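Local coordinates for protein glycoside hydrolase family 61 (Trichoderma reesei QM6a, PDB 5O2X) that is a copper-dependent lytic polysaccharide monooxygenase of auxiliary activity family 9 that probably cleaves cellulose chains by oxidation, at residues 95-100 / 107-112; 152-157 / 177-182; 156-161 / 171-176. All blocks are in the same frame, centred on the assembly; numbering follows the deposited sequence. Where two conformers were deposited one is given.

Contact 1: residues 95-100 / 107-112; sequences ANCNGD and TTLEFF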
# COMPACT_ATOMS: atom_id res chain seq x y z
N ALA A 95 -10.03 1.92 2.58
CA ALA A 95 -11.39 1.84 2.05
C ALA A 95 -12.24 1.14 3.08
O ALA A 95 -11.89 0.07 3.57
CB ALA A 95 -11.47 1.07 0.74
N ASN A 96 -13.40 1.72 3.40
CA ASN A 96 -14.31 1.11 4.35
C ASN A 96 -14.91 -0.17 3.75
O ASN A 96 -15.37 -0.19 2.61
CB ASN A 96 -15.40 2.12 4.68
CG ASN A 96 -16.08 1.81 6.00
OD1 ASN A 96 -16.53 0.68 6.25
ND2 ASN A 96 -16.10 2.80 6.89
N CYS A 97 -14.91 -1.24 4.54
CA CYS A 97 -15.48 -2.51 4.10
C CYS A 97 -16.98 -2.59 4.27
O CYS A 97 -17.63 -3.53 3.79
CB CYS A 97 -14.84 -3.66 4.86
SG CYS A 97 -13.09 -3.74 4.38
N ASN A 98 -17.55 -1.63 5.01
CA ASN A 98 -19.00 -1.56 5.26
C ASN A 98 -19.52 -2.91 5.74
O ASN A 98 -20.55 -3.38 5.28
CB ASN A 98 -19.75 -1.02 4.06
CG ASN A 98 -19.30 0.39 3.68
OD1 ASN A 98 -19.39 1.30 4.49
ND2 ASN A 98 -18.75 0.52 2.51
N GLY A 99 -18.83 -3.51 6.68
CA GLY A 99 -19.01 -4.90 7.07
C GLY A 99 -17.64 -5.52 7.28
O GLY A 99 -16.65 -4.79 7.46
N ASP A 100 -17.58 -6.86 7.32
CA ASP A 100 -16.31 -7.52 7.50
C ASP A 100 -15.47 -7.38 6.23
O ASP A 100 -15.93 -7.62 5.11
CB ASP A 100 -16.50 -9.03 7.74
CG ASP A 100 -17.17 -9.38 9.02
OD1 ASP A 100 -17.17 -8.53 9.94
OD2 ASP A 100 -17.66 -10.55 9.13
N THR A 107 -14.30 -5.04 -5.61
CA THR A 107 -14.66 -4.12 -6.69
C THR A 107 -15.56 -2.97 -6.26
O THR A 107 -15.81 -2.04 -7.03
CB THR A 107 -15.32 -4.86 -7.86
OG1 THR A 107 -16.62 -5.33 -7.48
CG2 THR A 107 -14.48 -5.96 -8.39
N THR A 108 -16.00 -3.00 -5.00
CA THR A 108 -16.84 -1.98 -4.40
C THR A 108 -16.05 -1.02 -3.51
O THR A 108 -16.62 -0.02 -3.03
CB THR A 108 -18.01 -2.60 -3.57
OG1 THR A 108 -17.51 -3.18 -2.38
CG2 THR A 108 -18.83 -3.56 -4.39
N LEU A 109 -14.80 -1.33 -3.22
CA LEU A 109 -14.04 -0.55 -2.25
C LEU A 109 -13.74 0.83 -2.82
O LEU A 109 -13.27 0.97 -3.96
CB LEU A 109 -12.73 -1.26 -1.91
CG LEU A 109 -12.87 -2.56 -1.12
CD1 LEU A 109 -11.55 -3.31 -1.10
CD2 LEU A 109 -13.34 -2.28 0.29
N GLU A 110 -13.98 1.86 -2.00
CA GLU A 110 -13.74 3.24 -2.40
C GLU A 110 -12.61 3.79 -1.52
O GLU A 110 -12.78 4.07 -0.32
CB GLU A 110 -15.02 4.05 -2.31
CG GLU A 110 -16.07 3.56 -3.30
CD GLU A 110 -17.39 4.24 -3.17
OE1 GLU A 110 -17.50 5.21 -2.41
OE2 GLU A 110 -18.34 3.78 -3.84
N PHE A 111 -11.45 3.94 -2.14
CA PHE A 111 -10.21 4.24 -1.47
C PHE A 111 -10.01 5.73 -1.30
O PHE A 111 -10.11 6.50 -2.26
CB PHE A 111 -9.04 3.69 -2.28
CG PHE A 111 -9.01 2.19 -2.32
CD1 PHE A 111 -8.52 1.46 -1.25
CD2 PHE A 111 -9.53 1.50 -3.41
CE1 PHE A 111 -8.52 0.07 -1.26
CE2 PHE A 111 -9.56 0.12 -3.41
CZ PHE A 111 -9.04 -0.60 -2.36
N PHE A 112 -9.68 6.15 -0.07
CA PHE A 112 -9.22 7.51 0.21
C PHE A 112 -7.74 7.44 0.60
O PHE A 112 -7.30 6.51 1.28
CB PHE A 112 -10.09 8.22 1.26
CG PHE A 112 -10.28 7.48 2.57
CD1 PHE A 112 -11.35 6.59 2.74
CD2 PHE A 112 -9.44 7.71 3.64
CE1 PHE A 112 -11.54 5.96 3.93
CE2 PHE A 112 -9.65 7.08 4.85
CZ PHE A 112 -10.70 6.20 5.01
O HOH W 1 -14.35 3.98 1.91
O HOH W 2 -15.51 1.43 0.42

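Contact 2: residues 152-157 / 177-182; sequences NYVLRH and CFNIAV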
# COMPACT_ATOMS: atom_id res chain seq x y z
N ASN A 152 -14.22 -1.28 9.80
CA ASN A 152 -13.29 -2.22 9.19
C ASN A 152 -12.87 -1.63 7.85
O ASN A 152 -13.71 -1.15 7.08
CB ASN A 152 -14.00 -3.54 9.00
CG ASN A 152 -14.44 -4.11 10.30
OD1 ASN A 152 -13.70 -4.10 11.27
ND2 ASN A 152 -15.62 -4.66 10.31
N TYR A 153 -11.56 -1.66 7.58
CA TYR A 153 -11.01 -1.05 6.40
C TYR A 153 -9.98 -1.95 5.74
O TYR A 153 -9.19 -2.61 6.42
CB TYR A 153 -10.28 0.26 6.71
CG TYR A 153 -11.16 1.34 7.34
CD1 TYR A 153 -11.38 1.37 8.71
CD2 TYR A 153 -11.72 2.35 6.57
CE1 TYR A 153 -12.21 2.34 9.31
CE2 TYR A 153 -12.54 3.33 7.15
CZ TYR A 153 -12.74 3.33 8.52
OH TYR A 153 -13.55 4.32 9.06
N VAL A 154 -9.95 -1.91 4.40
CA VAL A 154 -8.80 -2.42 3.66
C VAL A 154 -7.78 -1.27 3.58
O VAL A 154 -8.09 -0.18 3.12
CB VAL A 154 -9.18 -2.91 2.28
CG1 VAL A 154 -7.93 -3.26 1.46
CG2 VAL A 154 -10.05 -4.15 2.38
N LEU A 155 -6.56 -1.59 4.02
CA LEU A 155 -5.39 -0.72 3.91
C LEU A 155 -4.64 -1.17 2.65
O LEU A 155 -4.19 -2.32 2.59
CB LEU A 155 -4.55 -0.86 5.17
CG LEU A 155 -3.16 -0.31 5.21
CD1 LEU A 155 -3.19 1.16 5.00
CD2 LEU A 155 -2.50 -0.68 6.53
N ARG A 156 -4.53 -0.29 1.67
CA ARG A 156 -3.89 -0.55 0.40
C ARG A 156 -2.63 0.28 0.35
O ARG A 156 -2.67 1.49 0.16
CB ARG A 156 -4.84 -0.23 -0.75
CG ARG A 156 -4.28 -0.48 -2.14
CD ARG A 156 -5.24 0.01 -3.21
NE ARG A 156 -4.79 -0.23 -4.58
CZ ARG A 156 -3.84 0.46 -5.19
NH1 ARG A 156 -3.30 1.52 -4.60
NH2 ARG A 156 -3.41 0.10 -6.40
N HIS A 157 -1.49 -0.41 0.53
CA HIS A 157 -0.15 0.21 0.48
C HIS A 157 0.45 -0.06 -0.88
O HIS A 157 0.25 -1.14 -1.44
CB HIS A 157 0.69 -0.46 1.58
CG HIS A 157 2.13 -0.08 1.55
ND1 HIS A 157 2.64 1.14 1.92
CD2 HIS A 157 3.22 -0.78 1.15
CE1 HIS A 157 3.95 1.14 1.77
NE2 HIS A 157 4.34 -0.02 1.31
N CYS A 177 -2.65 -5.24 -0.06
CA CYS A 177 -3.82 -4.95 0.78
C CYS A 177 -3.80 -5.74 2.07
O CYS A 177 -3.36 -6.92 2.12
CB CYS A 177 -5.11 -5.33 0.04
SG CYS A 177 -5.43 -4.18 -1.32
N PHE A 178 -4.34 -5.12 3.13
CA PHE A 178 -4.40 -5.67 4.46
C PHE A 178 -5.76 -5.34 5.09
O PHE A 178 -6.30 -4.26 4.83
CB PHE A 178 -3.32 -5.05 5.37
CG PHE A 178 -1.93 -5.25 4.81
CD1 PHE A 178 -1.25 -6.43 5.07
CD2 PHE A 178 -1.37 -4.34 3.94
CE1 PHE A 178 -0.04 -6.70 4.46
CE2 PHE A 178 -0.14 -4.61 3.34
CZ PHE A 178 0.50 -5.78 3.62
N ASN A 179 -6.26 -6.24 5.92
CA ASN A 179 -7.50 -5.96 6.66
C ASN A 179 -7.20 -5.42 8.05
O ASN A 179 -6.50 -6.09 8.82
CB ASN A 179 -8.33 -7.24 6.84
CG ASN A 179 -8.91 -7.79 5.58
OD1 ASN A 179 -8.96 -7.14 4.53
ND2 ASN A 179 -9.42 -9.02 5.71
N ILE A 180 -7.80 -4.28 8.38
CA ILE A 180 -7.71 -3.73 9.72
C ILE A 180 -9.12 -3.47 10.28
O ILE A 180 -10.07 -3.19 9.54
CB ILE A 180 -6.79 -2.47 9.79
CG1 ILE A 180 -7.36 -1.30 9.03
CG2 ILE A 180 -5.40 -2.82 9.36
CD1 ILE A 180 -6.58 -0.01 9.20
N ALA A 181 -9.20 -3.49 11.60
CA ALA A 181 -10.42 -3.13 12.34
C ALA A 181 -10.01 -2.01 13.26
O ALA A 181 -9.19 -2.21 14.15
CB ALA A 181 -10.93 -4.33 13.13
N VAL A 182 -10.59 -0.83 13.05
CA VAL A 182 -10.17 0.40 13.72
C VAL A 182 -11.18 0.80 14.81
O VAL A 182 -12.38 0.89 14.54
CB VAL A 182 -10.08 1.57 12.73
CG1 VAL A 182 -9.72 2.88 13.43
CG2 VAL A 182 -9.03 1.24 11.66

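Contact 3: residues 156-161 / 171-176; sequences RHEIIA and AQNYPQ. With SO4 (sulfate ion), chain T.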
# COMPACT_ATOMS: atom_id res chain seq x y z
N ARG A 156 -4.53 -0.29 1.67
CA ARG A 156 -3.89 -0.55 0.40
C ARG A 156 -2.63 0.28 0.35
O ARG A 156 -2.67 1.49 0.16
CB ARG A 156 -4.84 -0.23 -0.75
CG ARG A 156 -4.28 -0.48 -2.14
CD ARG A 156 -5.24 0.01 -3.21
NE ARG A 156 -4.79 -0.23 -4.58
CZ ARG A 156 -3.84 0.46 -5.19
NH1 ARG A 156 -3.30 1.52 -4.60
NH2 ARG A 156 -3.41 0.10 -6.40
N HIS A 157 -1.49 -0.41 0.53
CA HIS A 157 -0.15 0.21 0.48
C HIS A 157 0.45 -0.06 -0.88
O HIS A 157 0.25 -1.14 -1.44
CB HIS A 157 0.69 -0.46 1.58
CG HIS A 157 2.13 -0.08 1.55
ND1 HIS A 157 2.64 1.14 1.92
CD2 HIS A 157 3.22 -0.78 1.15
CE1 HIS A 157 3.95 1.14 1.77
NE2 HIS A 157 4.34 -0.02 1.31
N GLU A 158 1.17 0.89 -1.46
CA GLU A 158 1.64 0.68 -2.82
C GLU A 158 2.93 1.45 -3.06
O GLU A 158 3.05 2.63 -2.76
CB GLU A 158 0.56 1.18 -3.78
CG GLU A 158 0.85 1.02 -5.26
CD GLU A 158 -0.32 1.50 -6.09
OE1 GLU A 158 -0.93 2.54 -5.69
OE2 GLU A 158 -0.68 0.85 -7.09
N ILE A 159 3.90 0.76 -3.69
CA ILE A 159 5.06 1.39 -4.31
C ILE A 159 4.79 1.40 -5.81
O ILE A 159 4.28 0.43 -6.37
CB ILE A 159 6.37 0.59 -4.05
CG1 ILE A 159 6.64 0.38 -2.56
CG2 ILE A 159 7.53 1.33 -4.69
CD1 ILE A 159 7.82 -0.52 -2.30
N ILE A 160 5.14 2.51 -6.47
CA ILE A 160 5.11 2.57 -7.93
C ILE A 160 6.57 2.71 -8.36
O ILE A 160 7.36 3.49 -7.77
CB ILE A 160 4.24 3.71 -8.43
CG1 ILE A 160 2.81 3.61 -7.86
CG2 ILE A 160 4.20 3.67 -9.97
CD1 ILE A 160 1.92 4.73 -8.21
N ALA A 161 7.01 1.91 -9.31
CA ALA A 161 8.34 2.00 -9.87
C ALA A 161 8.28 2.71 -11.21
O ALA A 161 7.47 2.35 -12.08
CB ALA A 161 8.95 0.64 -10.04
N ALA A 171 5.13 2.06 -16.36
CA ALA A 171 5.07 2.15 -14.90
C ALA A 171 4.75 0.78 -14.32
O ALA A 171 4.06 -0.02 -14.96
CB ALA A 171 4.00 3.15 -14.47
N GLN A 172 5.21 0.54 -13.09
CA GLN A 172 4.97 -0.74 -12.42
C GLN A 172 4.39 -0.48 -11.06
O GLN A 172 5.01 0.18 -10.23
CB GLN A 172 6.28 -1.51 -12.27
CG GLN A 172 6.92 -1.90 -13.58
CD GLN A 172 8.31 -2.49 -13.41
OE1 GLN A 172 8.80 -2.63 -12.29
NE2 GLN A 172 8.96 -2.80 -14.52
N ASN A 173 3.18 -0.99 -10.80
CA ASN A 173 2.52 -0.75 -9.52
C ASN A 173 2.59 -2.01 -8.67
O ASN A 173 2.33 -3.12 -9.15
CB ASN A 173 1.06 -0.37 -9.71
CG ASN A 173 0.88 0.98 -10.35
OD1 ASN A 173 1.46 1.28 -11.39
ND2 ASN A 173 0.08 1.82 -9.71
N TYR A 174 2.85 -1.82 -7.37
CA TYR A 174 3.00 -2.94 -6.44
C TYR A 174 2.06 -2.75 -5.26
O TYR A 174 2.49 -2.46 -4.11
CB TYR A 174 4.46 -3.03 -5.96
CG TYR A 174 5.47 -3.28 -7.08
CD1 TYR A 174 5.97 -2.26 -7.84
CD2 TYR A 174 5.94 -4.56 -7.34
CE1 TYR A 174 6.91 -2.48 -8.82
CE2 TYR A 174 6.88 -4.83 -8.32
CZ TYR A 174 7.40 -3.75 -9.04
OH TYR A 174 8.34 -4.04 -10.01
N PRO A 175 0.74 -2.91 -5.47
CA PRO A 175 -0.22 -2.77 -4.35
C PRO A 175 -0.20 -4.00 -3.46
O PRO A 175 -0.03 -5.14 -3.91
CB PRO A 175 -1.57 -2.63 -5.08
CG PRO A 175 -1.36 -3.41 -6.37
CD PRO A 175 0.07 -3.11 -6.76
N GLN A 176 -0.46 -3.73 -2.17
CA GLN A 176 -0.53 -4.77 -1.13
C GLN A 176 -1.66 -4.36 -0.18
O GLN A 176 -1.61 -3.28 0.41
CB GLN A 176 0.80 -4.82 -0.37
CG GLN A 176 2.03 -5.17 -1.22
CD GLN A 176 2.16 -6.64 -1.43
OE1 GLN A 176 2.89 -7.33 -0.70
NE2 GLN A 176 1.46 -7.17 -2.43
S SO4 T . 12.92 -4.42 -14.79
O1 SO4 T . 14.17 -3.71 -15.12
O2 SO4 T . 12.81 -5.45 -15.84
O3 SO4 T . 13.00 -4.96 -13.40
O4 SO4 T . 11.81 -3.52 -14.80

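Contact 1: residues 95-100 / 107-112
The carbonyl oxygen of Glu110 is approached from the facing segment by a water and by a C-H group. The water bound to Asn96 N donates to Glu110 O at 2.7 Å, and Ala95 CA lies 3.5 Å from Glu110 O in a CA-H...O contact. A second water repeats the bridge in reverse, donating to Asn96 O at 2.7 Å while accepting from Glu110 N. Where two strands would otherwise exchange N-H...O bonds directly, Asn96 and Glu110 are therefore joined through solvent, and the ladder opens toward the turn. The Ala95 methyl makes direct side-chain contact between the segments. It lies over one face of the Phe111 ring, 3.9 Å from the centroid, in a CH-pi contact, and its other flank meets Leu109, CB to CB 3.7 Å. With chi1 at -67°, the Phe111 ring sits beside its own backbone N, and its face is turned to that methyl. Farther out, Leu109 CD2 reaches Asn96 O and, at 4.3 Å, Cys97 SG, which is disulfide-bonded to Cys101. Asn96 OD1 accepts from Asn98 N at 2.8 Å. That is an Asx turn, which bends the chain away just after strand 90-96 ends. Water-bridged separation between neighbouring antiparallel strands, followed by a disulfide-bearing loop, marks the place where strands 90-96 and 110-121 part, in the beta-sandwich on which AA9 enzymes are built.

Contact 2: residues 152-157 / 177-182
The Tyr153 ring lies obliquely against the isopropyl group of Val182, with Tyr153 CD1 3.8 Å from Val182 CG2. The two sit on facing arms of an antiparallel beta hairpin, strands 151-161 and 172-183, in the beta-sandwich of the enzyme. Two hydrogen-bonded pairs hold this part of it: Tyr153 with Ile180, and Leu155 with Phe178. In each pair both N-H groups bond to the opposite carbonyl. Three of these four bonds are nearly straight, while the one from Phe178 N to Leu155 O is bent to 142°. Leu155 O also takes a CA-H...O contact from Cys177 CA at 3.2 Å.

The face bearing Tyr153, Leu155, Phe178 and Ile180 is largely apolar, and Phe178 leans on Ile4 and Ile7 of strand 3-9 in the other sheet. The opposite face is more mixed. There Val154 CG1 packs on Cys177 CB at 3.8 Å, beside Cys177 SG, which is disulfide-bonded to Cys56. Buried Asn179 has both ends of its amide satisfied, OD1 by Trp34 NE1 and ND2 by Gly65 O. Asn152 lays OD1 on the methyl of Ala181 and sends ND2 to Gly99 O. Ile180 CG1 is wedged between its own N and carbonyl carbon (chi1 66°), which puts Ile180 CG1 3.4 Å from Tyr153 O and 4.0 Å from Tyr153 CB.

Contact 3: residues 156-161 / 171-176
Glu158 runs fully extended, CG anti to the backbone N (chi1 -179°), while Asn173 folds CG beside its own N (chi1 -69°), and the two ends meet across the strands. Asn173 ND2 gives Glu158 OE2 a nearly straight bond of 2.9 Å, in its own amide plane but arriving above the carboxylate plane. The opposite face of that carboxylate is taken by Arg156, which grips it end-on: NH1 to Glu158 OE1 at 2.8 Å in a salt bridge, NH2 to OE2. Pro175 CB lies over one guanidinium face, 3.5 Å from Arg156 NH2. Arg156 NE and NH2 also bond to Ile55 O and Ile54 O, respectively. Tyr199 OH also bonds to Glu158 OE1, and Tyr49 OH to Asn173 OD1, so these buried polar groups are well satisfied. Were Glu158 an alanine, Arg156 NH1 and Asn173 ND2 would probably lose their acceptor and a buried positive charge its mate.

The other face carries the copper site. Tyr174 presents its ring edge to Ile159 O, 3.5 Å from CD1, and to the methyl of Ala161, 3.9 Å from CE1. Its hydroxyl donates to Gln172 OE1 at 2.7 Å, and the tyrosine joins His86 and the methylated N-terminal histidine around the copper. Gln172 NE2 bonds at 3.0 Å to O4 of a sulfate, probably from the crystallisation liquor, which His163 NE2 also holds. Five backbone bonds zip these arms together; strand 90-96 flanks strand 151-161 on its far side, and Trp79 of strand 74-80 packs against Ile159, Tyr174 and Gln176.

How the contacts relate
Contacts 2 and 3 are successive lengths of one hairpin, strands 151-161 and 172-183, sharing Arg156 and His157, whereas contact 1 pairs strand 90-96 with strand 110-121 next door. Backbone bonds from Ala95 and Cys97 to Val154 and Asn152 probably tie contact 1 to contact 2, and Phe111 packs on Arg156, where contacts 2 and 3 meet. All three are largely buried, but contact 1 lies farthest from the centre of the chain and runs into an exposed turn, with water replacing direct strand bonds. Contact 2 is regular and mostly apolar; contact 3, nearest the centre, trades that for buried charge on one face and a copper ligand on the other.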